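PDB 6AD3: lovastatin nonaketide synthase mokA from Monascus pilosus, which catalyses the iterative nine-step assembly of the lovastatin (monacolin K) polyketide and is represented here by its condensation domain. Local coordinates for residues 94-106 and 165-179. The protein carries 1 engineered substitution. Residues are numbered along the deposited sequence; the frame is centred on the assembly and turned at random.
Sequences DSTIFNNTIGMFM and RAGAEEGYWQLVQTQ. Engineered in segment 165-179: Trp173 (natural residue Arg).
Asn99 reaches the carbonyls of Val176 and Thr178, where helix 165-176 gives way to the following loop, a worked example of one side-chain amide satisfying two backbone carbonyls. Asn99 ND2 divides two hydrogens between Thr178 O, 2.8 Å away and met in the carbonyl plane on a lone pair, and Val176 O, approached from above the carbonyl plane at 2.9 Å. Val176 O also accepts from a water that donates to Thr96 O, while a second water bridges Leu175 O and Thr101 OG1. Beyond the helix, Gln179, its chain bent at chi2 (-65°), turns NE2 back to Thr96 OG1 (3.0 Å) and to Gln177 O; the Thr96 hydroxyl in turn donates to Asp94 OD1, which closes an Asx turn with Thr96 N.

Midway, Tyr172 OH donates to Thr101 O from above the carbonyl plane (2.9 Å) and also bonds Thr460 OG1, while Thr101 CG2 packs 3.6 Å from Tyr172 CE1. At the far end the Arg165 guanidinium lies flat on Phe105, planes 5° apart, a cation-pi stack; NE bridges to Glu169 OE2 and NH2 to Glu456.

Helix 165-176 runs nearly antiparallel to strand 100-106 (160°) and links parallel strands 157-161 and 188-195 in a beta-alpha-beta crossover, packing on the condensation domain's mixed sheet.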
ATOM      1  N   ASP A  94       9.172  12.424  12.613  1.00 24.15           N
ATOM      2  CA  ASP A  94       7.891  12.203  13.306  1.00 24.39           C
ATOM      3  C   ASP A  94       7.192  11.014  12.674  1.00 21.73           C
ATOM      4  O   ASP A  94       6.572  11.133  11.598  1.00 23.29           O
ATOM      5  CB  ASP A  94       7.004  13.436  13.179  1.00 24.70           C
ATOM      6  CG  ASP A  94       5.626  13.272  13.839  1.00 26.35           C
ATOM      7  OD1 ASP A  94       5.323  12.244  14.473  1.00 23.69           O
ATOM      8  OD2 ASP A  94       4.827  14.203  13.694  1.00 33.31           O
ATOM      9  N   SER A  95       7.151   9.908  13.389  1.00 19.64           N
ATOM     10  CA  SER A  95       6.625   8.688  12.789  1.00 20.30           C
ATOM     11  C   SER A  95       5.074   8.647  12.726  1.00 18.46           C
ATOM     12  O   SER A  95       4.502   7.694  12.195  1.00 18.52           O
ATOM     13  CB  SER A  95       7.204   7.482  13.517  1.00 22.80           C
ATOM     14  OG  SER A  95       6.680   7.390  14.807  1.00 24.87           O
ATOM     15  N   THR A  96       4.404   9.710  13.195  1.00 17.19           N
ATOM     16  CA  THR A  96       2.980   9.873  13.004  1.00 18.86           C
ATOM     17  C   THR A  96       2.610   9.835  11.512  1.00 17.40           C
ATOM     18  O   THR A  96       1.511   9.393  11.146  1.00 17.97           O
ATOM     19  CB  THR A  96       2.471  11.187  13.617  1.00 22.44           C
ATOM     20  OG1 THR A  96       2.910  11.284  14.993  1.00 22.97           O
ATOM     21  CG2 THR A  96       0.952  11.230  13.566  1.00 22.35           C
ATOM     22  N   ILE A  97       3.558  10.204  10.658  1.00 15.96           N
ATOM     23  CA  ILE A  97       3.311  10.223   9.194  1.00 14.81           C
ATOM     24  C   ILE A  97       3.123   8.812   8.651  1.00 14.59           C
ATOM     25  O   ILE A  97       2.706   8.644   7.512  1.00 14.58           O
ATOM     26  CB  ILE A  97       4.468  10.935   8.404  1.00 16.92           C
ATOM     27  CG1 ILE A  97       5.763  10.170   8.534  1.00 17.87           C
ATOM     28  CG2 ILE A  97       4.668  12.373   8.854  1.00 20.05           C
ATOM     29  CD1 ILE A  97       6.828  10.647   7.577  1.00 21.01           C
ATOM     30  N   PHE A  98       3.448   7.790   9.446  1.00 14.44           N
ATOM     31  CA  PHE A  98       3.329   6.385   9.001  1.00 15.03           C
ATOM     32  C   PHE A  98       2.088   5.711   9.582  1.00 14.72           C
ATOM     33  O   PHE A  98       1.873   4.510   9.410  1.00 15.34           O
ATOM     34  CB  PHE A  98       4.568   5.582   9.380  1.00 16.84           C
ATOM     35  CG  PHE A  98       5.833   6.083   8.769  1.00 17.23           C
ATOM     36  CD1 PHE A  98       5.943   6.279   7.414  1.00 20.30           C
ATOM     37  CD2 PHE A  98       6.905   6.435   9.576  1.00 19.83           C
ATOM     38  CE1 PHE A  98       7.089   6.838   6.857  1.00 21.23           C
ATOM     39  CE2 PHE A  98       8.048   6.993   9.032  1.00 23.65           C
ATOM     40  CZ  PHE A  98       8.179   7.102   7.659  1.00 22.87           C
ATOM     41  N   ASN A  99       1.194   6.506  10.142  1.00 13.01           N
ATOM     42  CA  ASN A  99      -0.116   6.004  10.481  1.00 14.82           C
ATOM     43  C   ASN A  99      -0.895   5.617   9.213  1.00 12.76           C
ATOM     44  O   ASN A  99      -0.669   6.170   8.130  1.00 13.97           O
ATOM     45  CB  ASN A  99      -0.938   7.065  11.223  1.00 13.22           C
ATOM     46  CG  ASN A  99      -0.446   7.327  12.656  1.00 15.80           C
ATOM     47  OD1 ASN A  99       0.474   6.688  13.181  1.00 17.30           O
ATOM     48  ND2 ASN A  99      -1.103   8.300  13.306  1.00 14.64           N
ATOM     49  N   ASN A 100      -1.821   4.671   9.373  1.00 13.13           N
ATOM     50  CA  ASN A 100      -2.734   4.280   8.296  1.00 13.59           C
ATOM     51  C   ASN A 100      -4.151   4.289   8.814  1.00 13.53           C
ATOM     52  O   ASN A 100      -4.436   3.766   9.917  1.00 15.23           O
ATOM     53  CB  ASN A 100      -2.401   2.873   7.807  1.00 11.42           C
ATOM     54  CG  ASN A 100      -0.968   2.714   7.405  1.00 12.61           C
ATOM     55  OD1 ASN A 100      -0.605   3.001   6.259  1.00 13.19           O
ATOM     56  ND2 ASN A 100      -0.116   2.333   8.354  1.00 13.87           N
ATOM     57  N   THR A 101      -5.058   4.898   8.063  1.00 11.90           N
ATOM     58  CA  THR A 101      -6.410   5.123   8.539  1.00 11.74           C
ATOM     59  C   THR A 101      -7.433   4.980   7.412  1.00 15.44           C
ATOM     60  O   THR A 101      -7.377   5.705   6.429  1.00 17.59           O
ATOM     61  CB  THR A 101      -6.542   6.524   9.185  1.00 13.88           C
ATOM     62  OG1 THR A 101      -5.405   6.813  10.010  1.00 13.68           O
ATOM     63  CG2 THR A 101      -7.819   6.632  10.027  1.00 17.40           C
ATOM     64  N   ILE A 102      -8.312   3.985   7.530  1.00 14.71           N
ATOM     65  CA  ILE A 102      -9.266   3.637   6.470  1.00 14.92           C
ATOM     66  C   ILE A 102     -10.673   3.773   7.037  1.00 16.08           C
ATOM     67  O   ILE A 102     -11.013   3.085   8.015  1.00 14.41           O
ATOM     68  CB  ILE A 102      -9.088   2.178   6.002  1.00 17.90           C
ATOM     69  CG1 ILE A 102      -7.639   1.913   5.634  1.00 20.25           C
ATOM     70  CG2 ILE A 102      -9.995   1.896   4.794  1.00 17.52           C
ATOM     71  CD1 ILE A 102      -7.076   2.822   4.531  1.00 22.65           C
ATOM     72  N   GLY A 103     -11.468   4.704   6.467  1.00 15.92           N
ATOM     73  CA  GLY A 103     -12.842   4.937   6.934  1.00 14.22           C
ATOM     74  C   GLY A 103     -13.872   4.467   5.903  1.00 16.52           C
ATOM     75  O   GLY A 103     -13.719   4.720   4.726  1.00 18.84           O
ATOM     76  N   MET A 104     -14.827   3.670   6.328  1.00 14.08           N
ATOM     77  CA  MET A 104     -15.879   3.230   5.466  1.00 15.31           C
ATOM     78  C   MET A 104     -17.219   3.798   5.940  1.00 17.02           C
ATOM     79  O   MET A 104     -17.742   3.408   7.000  1.00 16.51           O
ATOM     80  CB  MET A 104     -15.940   1.718   5.403  1.00 18.95           C
ATOM     81  CG  MET A 104     -16.904   1.220   4.305  1.00 27.15           C
ATOM     82  SD  MET A 104     -16.561   1.746   2.570  1.00 37.71           S
ATOM     83  CE  MET A 104     -15.209   0.653   2.130  1.00 43.54           C
ATOM     84  N   PHE A 105     -17.772   4.674   5.127  1.00 16.99           N
ATOM     85  CA  PHE A 105     -19.134   5.198   5.353  1.00 17.48           C
ATOM     86  C   PHE A 105     -20.123   4.100   5.036  1.00 18.20           C
ATOM     87  O   PHE A 105     -20.018   3.447   3.992  1.00 19.34           O
ATOM     88  CB  PHE A 105     -19.398   6.406   4.454  1.00 17.25           C
ATOM     89  CG  PHE A 105     -18.683   7.627   4.869  1.00 18.49           C
ATOM     90  CD1 PHE A 105     -19.105   8.347   5.959  1.00 17.94           C
ATOM     91  CD2 PHE A 105     -17.554   8.057   4.182  1.00 21.44           C
ATOM     92  CE1 PHE A 105     -18.466   9.523   6.323  1.00 20.58           C
ATOM     93  CE2 PHE A 105     -16.850   9.158   4.602  1.00 22.50           C
ATOM     94  CZ  PHE A 105     -17.359   9.953   5.608  1.00 23.26           C
ATOM     95  N   MET A 106     -21.064   3.855   5.950  1.00 19.27           N
ATOM     96  CA  MET A 106     -22.108   2.877   5.716  1.00 20.35           C
ATOM     97  C   MET A 106     -23.419   3.318   6.303  1.00 19.18           C
ATOM     98  O   MET A 106     -23.451   4.043   7.296  1.00 17.21           O
ATOM     99  CB  MET A 106     -21.740   1.459   6.225  1.00 24.34           C
ATOM    100  CG  MET A 106     -21.138   1.341   7.615  1.00 31.16           C
ATOM    101  SD  MET A 106     -20.189  -0.215   7.834  1.00 28.13           S
ATOM    102  CE  MET A 106     -18.734   0.139   6.926  1.00 33.42           C
ATOM    103  N   ARG A 165     -22.378  13.991  10.074  1.00 23.12           N
ATOM    104  CA  ARG A 165     -21.248  13.503   9.282  1.00 24.00           C
ATOM    105  C   ARG A 165     -19.973  14.306   9.553  1.00 25.24           C
ATOM    106  O   ARG A 165     -18.875  13.741   9.558  1.00 21.25           O
ATOM    107  CB  ARG A 165     -21.567  13.525   7.805  1.00 26.37           C
ATOM    108  CG  ARG A 165     -20.383  13.147   6.934  1.00 28.24           C
ATOM    109  CD  ARG A 165     -20.809  12.592   5.600  1.00 31.38           C
ATOM    110  NE  ARG A 165     -19.685  12.549   4.653  1.00 29.99           N
ATOM    111  CZ  ARG A 165     -19.590  11.674   3.671  1.00 28.52           C
ATOM    112  NH1 ARG A 165     -20.499  10.732   3.550  1.00 27.44           N
ATOM    113  NH2 ARG A 165     -18.593  11.740   2.822  1.00 29.48           N
ATOM    114  N   ALA A 166     -20.100  15.634   9.623  1.00 23.46           N
ATOM    115  CA  ALA A 166     -18.941  16.498   9.860  1.00 27.85           C
ATOM    116  C   ALA A 166     -18.233  16.123  11.172  1.00 24.99           C
ATOM    117  O   ALA A 166     -16.992  16.105  11.229  1.00 22.58           O
ATOM    118  CB  ALA A 166     -19.364  17.983   9.895  1.00 28.00           C
ATOM    119  N   GLY A 167     -19.009  15.770  12.198  1.00 20.36           N
ATOM    120  CA  GLY A 167     -18.438  15.199  13.425  1.00 21.60           C
ATOM    121  C   GLY A 167     -17.644  13.907  13.201  1.00 20.85           C
ATOM    122  O   GLY A 167     -16.592  13.697  13.817  1.00 21.50           O
ATOM    123  N   ALA A 168     -18.218  12.991  12.431  1.00 17.90           N
ATOM    124  CA  ALA A 168     -17.544  11.748  12.070  1.00 18.21           C
ATOM    125  C   ALA A 168     -16.220  12.020  11.333  1.00 18.31           C
ATOM    126  O   ALA A 168     -15.187  11.440  11.688  1.00 18.80           O
ATOM    127  CB  ALA A 168     -18.443  10.873  11.235  1.00 17.09           C
ATOM    128  N   GLU A 169     -16.243  12.928  10.359  1.00 18.90           N
ATOM    129  CA  GLU A 169     -15.056  13.256   9.596  1.00 19.69           C
ATOM    130  C   GLU A 169     -13.999  13.884  10.496  1.00 21.44           C
ATOM    131  O   GLU A 169     -12.802  13.577  10.404  1.00 19.11           O
ATOM    132  CB  GLU A 169     -15.387  14.172   8.409  1.00 22.75           C
ATOM    133  CG  GLU A 169     -16.091  13.452   7.283  1.00 25.67           C
ATOM    134  CD  GLU A 169     -16.366  14.355   6.071  1.00 34.63           C
ATOM    135  OE1 GLU A 169     -15.513  15.190   5.759  1.00 46.70           O
ATOM    136  OE2 GLU A 169     -17.335  14.109   5.334  1.00 33.07           O
ATOM    137  N   GLU A 170     -14.434  14.678  11.451  1.00 20.67           N
ATOM    138  CA  GLU A 170     -13.504  15.269  12.392  1.00 22.50           C
ATOM    139  C   GLU A 170     -12.809  14.173  13.218  1.00 20.59           C
ATOM    140  O   GLU A 170     -11.592  14.213  13.426  1.00 20.23           O
ATOM    141  CB  GLU A 170     -14.243  16.278  13.293  1.00 26.55           C
ATOM    142  CG  GLU A 170     -13.372  16.887  14.354  1.00 34.07           C
ATOM    143  CD  GLU A 170     -14.133  17.866  15.245  1.00 49.16           C
ATOM    144  OE1 GLU A 170     -14.088  17.694  16.485  1.00 53.28           O
ATOM    145  OE2 GLU A 170     -14.784  18.782  14.704  1.00 48.03           O
ATOM    146  N   GLY A 171     -13.585  13.203  13.678  1.00 18.59           N
ATOM    147  CA  GLY A 171     -13.033  12.082  14.416  1.00 19.22           C
ATOM    148  C   GLY A 171     -12.012  11.318  13.563  1.00 18.60           C
ATOM    149  O   GLY A 171     -10.995  10.872  14.057  1.00 18.00           O
ATOM    150  N   TYR A 172     -12.379  11.068  12.316  1.00 16.03           N
ATOM    151  CA  TYR A 172     -11.483  10.394  11.360  1.00 17.27           C
ATOM    152  C   TYR A 172     -10.130  11.091  11.262  1.00 17.58           C
ATOM    153  O   TYR A 172      -9.099  10.467  11.409  1.00 16.77           O
ATOM    154  CB  TYR A 172     -12.159  10.293   9.990  1.00 15.65           C
ATOM    155  CG  TYR A 172     -11.227   9.772   8.908  1.00 15.12           C
ATOM    156  CD1 TYR A 172     -11.080   8.393   8.676  1.00 15.48           C
ATOM    157  CD2 TYR A 172     -10.427  10.642   8.182  1.00 16.27           C
ATOM    158  CE1 TYR A 172     -10.221   7.913   7.694  1.00 14.56           C
ATOM    159  CE2 TYR A 172      -9.533  10.150   7.214  1.00 15.78           C
ATOM    160  CZ  TYR A 172      -9.420   8.788   7.007  1.00 16.49           C
ATOM    161  OH  TYR A 172      -8.564   8.298   6.016  1.00 15.80           O
ATOM    162  N   TRP A 173     -10.136  12.393  11.025  1.00 15.76           N
ATOM    163  CA  TRP A 173      -8.883  13.130  10.895  1.00 18.26           C
ATOM    164  C   TRP A 173      -8.095  13.226  12.212  1.00 19.52           C
ATOM    165  O   TRP A 173      -6.857  13.281  12.197  1.00 20.67           O
ATOM    166  CB  TRP A 173      -9.126  14.510  10.262  1.00 18.61           C
ATOM    167  CG  TRP A 173      -9.554  14.427   8.828  1.00 20.22           C
ATOM    168  CD1 TRP A 173     -10.818  14.579   8.335  1.00 22.33           C
ATOM    169  CD2 TRP A 173      -8.760  13.954   7.731  1.00 18.41           C
ATOM    170  NE1 TRP A 173     -10.814  14.400   6.965  1.00 23.73           N
ATOM    171  CE2 TRP A 173      -9.583  13.932   6.593  1.00 21.04           C
ATOM    172  CE3 TRP A 173      -7.412  13.599   7.595  1.00 21.87           C
ATOM    173  CZ2 TRP A 173      -9.118  13.501   5.346  1.00 22.01           C
ATOM    174  CZ3 TRP A 173      -6.943  13.188   6.369  1.00 21.49           C
ATOM    175  CH2 TRP A 173      -7.794  13.114   5.264  1.00 20.88           C
ATOM    176  N   GLN A 174      -8.778  13.108  13.357  1.00 19.26           N
ATOM    177  CA  GLN A 174      -8.065  12.932  14.630  1.00 20.35           C
ATOM    178  C   GLN A 174      -7.338  11.568  14.708  1.00 18.39           C
ATOM    179  O   GLN A 174      -6.170  11.489  15.128  1.00 18.06           O
ATOM    180  CB  GLN A 174      -9.036  13.069  15.832  1.00 24.04           C
ATOM    181  CG  GLN A 174      -9.510  14.492  16.087  1.00 32.15           C
ATOM    182  CD  GLN A 174     -10.812  14.562  16.920  1.00 42.73           C
ATOM    183  OE1 GLN A 174     -11.498  15.592  16.923  1.00 55.89           O
ATOM    184  NE2 GLN A 174     -11.160  13.468  17.598  1.00 45.34           N
ATOM    185  N   LEU A 175      -7.971  10.526  14.162  1.00 16.85           N
ATOM    186  CA  LEU A 175      -7.365   9.185  14.145  1.00 16.63           C
ATOM    187  C   LEU A 175      -6.156   9.131  13.200  1.00 16.16           C
ATOM    188  O   LEU A 175      -5.159   8.494  13.509  1.00 16.15           O
ATOM    189  CB  LEU A 175      -8.395   8.124  13.766  1.00 16.33           C
ATOM    190  CG  LEU A 175      -9.503   7.837  14.778  1.00 18.71           C
ATOM    191  CD1 LEU A 175     -10.548   6.907  14.174  1.00 19.68           C
ATOM    192  CD2 LEU A 175      -8.967   7.230  16.069  1.00 22.61           C
ATOM    193  N   VAL A 176      -6.162   9.979  12.184  1.00 16.75           N
ATOM    194  CA  VAL A 176      -5.034  10.109  11.292  1.00 16.52           C
ATOM    195  C   VAL A 176      -3.801  10.610  12.032  1.00 17.15           C
ATOM    196  O   VAL A 176      -2.671  10.216  11.710  1.00 17.97           O
ATOM    197  CB  VAL A 176      -5.387  10.995  10.051  1.00 15.63           C
ATOM    198  CG1 VAL A 176      -4.152  11.390   9.265  1.00 19.80           C
ATOM    199  CG2 VAL A 176      -6.355  10.249   9.166  1.00 17.41           C
ATOM    200  N   GLN A 177      -4.028  11.395  13.078  1.00 16.96           N
ATOM    201  CA  GLN A 177      -2.942  11.974  13.894  1.00 19.57           C
ATOM    202  C   GLN A 177      -2.719  11.217  15.197  1.00 17.24           C
ATOM    203  O   GLN A 177      -2.009  11.692  16.100  1.00 18.37           O
ATOM    204  CB  GLN A 177      -3.251  13.439  14.246  1.00 22.35           C
ATOM    205  CG  GLN A 177      -3.385  14.363  13.075  1.00 27.04           C
ATOM    206  CD  GLN A 177      -2.181  14.346  12.159  1.00 28.46           C
ATOM    207  OE1 GLN A 177      -1.037  14.316  12.608  1.00 31.17           O
ATOM    208  NE2 GLN A 177      -2.431  14.432  10.881  1.00 31.97           N
ATOM    209  N   THR A 178      -3.226  10.006  15.294  1.00 17.96           N
ATOM    210  CA  THR A 178      -3.154   9.307  16.566  1.00 17.76           C
ATOM    211  C   THR A 178      -1.700   8.897  16.900  1.00 18.33           C
ATOM    212  O   THR A 178      -0.852   8.748  16.016  1.00 19.24           O
ATOM    213  CB  THR A 178      -4.104   8.089  16.587  1.00 20.32           C
ATOM    214  OG1 THR A 178      -4.405   7.744  17.966  1.00 22.32           O
ATOM    215  CG2 THR A 178      -3.457   6.961  15.918  1.00 23.91           C
ATOM    216  N   GLN A 179      -1.393   8.867  18.190  1.00 17.48           N
ATOM    217  CA  GLN A 179      -0.061   8.481  18.667  1.00 20.74           C
ATOM    218  C   GLN A 179      -0.095   7.026  19.159  1.00 23.31           C
ATOM    219  O   GLN A 179      -0.616   6.758  20.229  1.00 23.12           O
ATOM    220  CB  GLN A 179       0.341   9.413  19.829  1.00 22.84           C
ATOM    221  CG  GLN A 179       0.304  10.894  19.461  1.00 24.15           C
ATOM    222  CD  GLN A 179       1.327  11.223  18.396  1.00 27.04           C
ATOM    223  OE1 GLN A 179       2.523  11.047  18.603  1.00 27.14           O
ATOM    224  NE2 GLN A 179       0.856  11.589  17.216  1.00 26.96           N
TER
HETATM  225  O   HOH W   1      -0.583  10.702  10.059  1.00 25.31           O
HETATM  226  O   HOH W   2      -4.028   6.035  12.359  1.00 15.12           O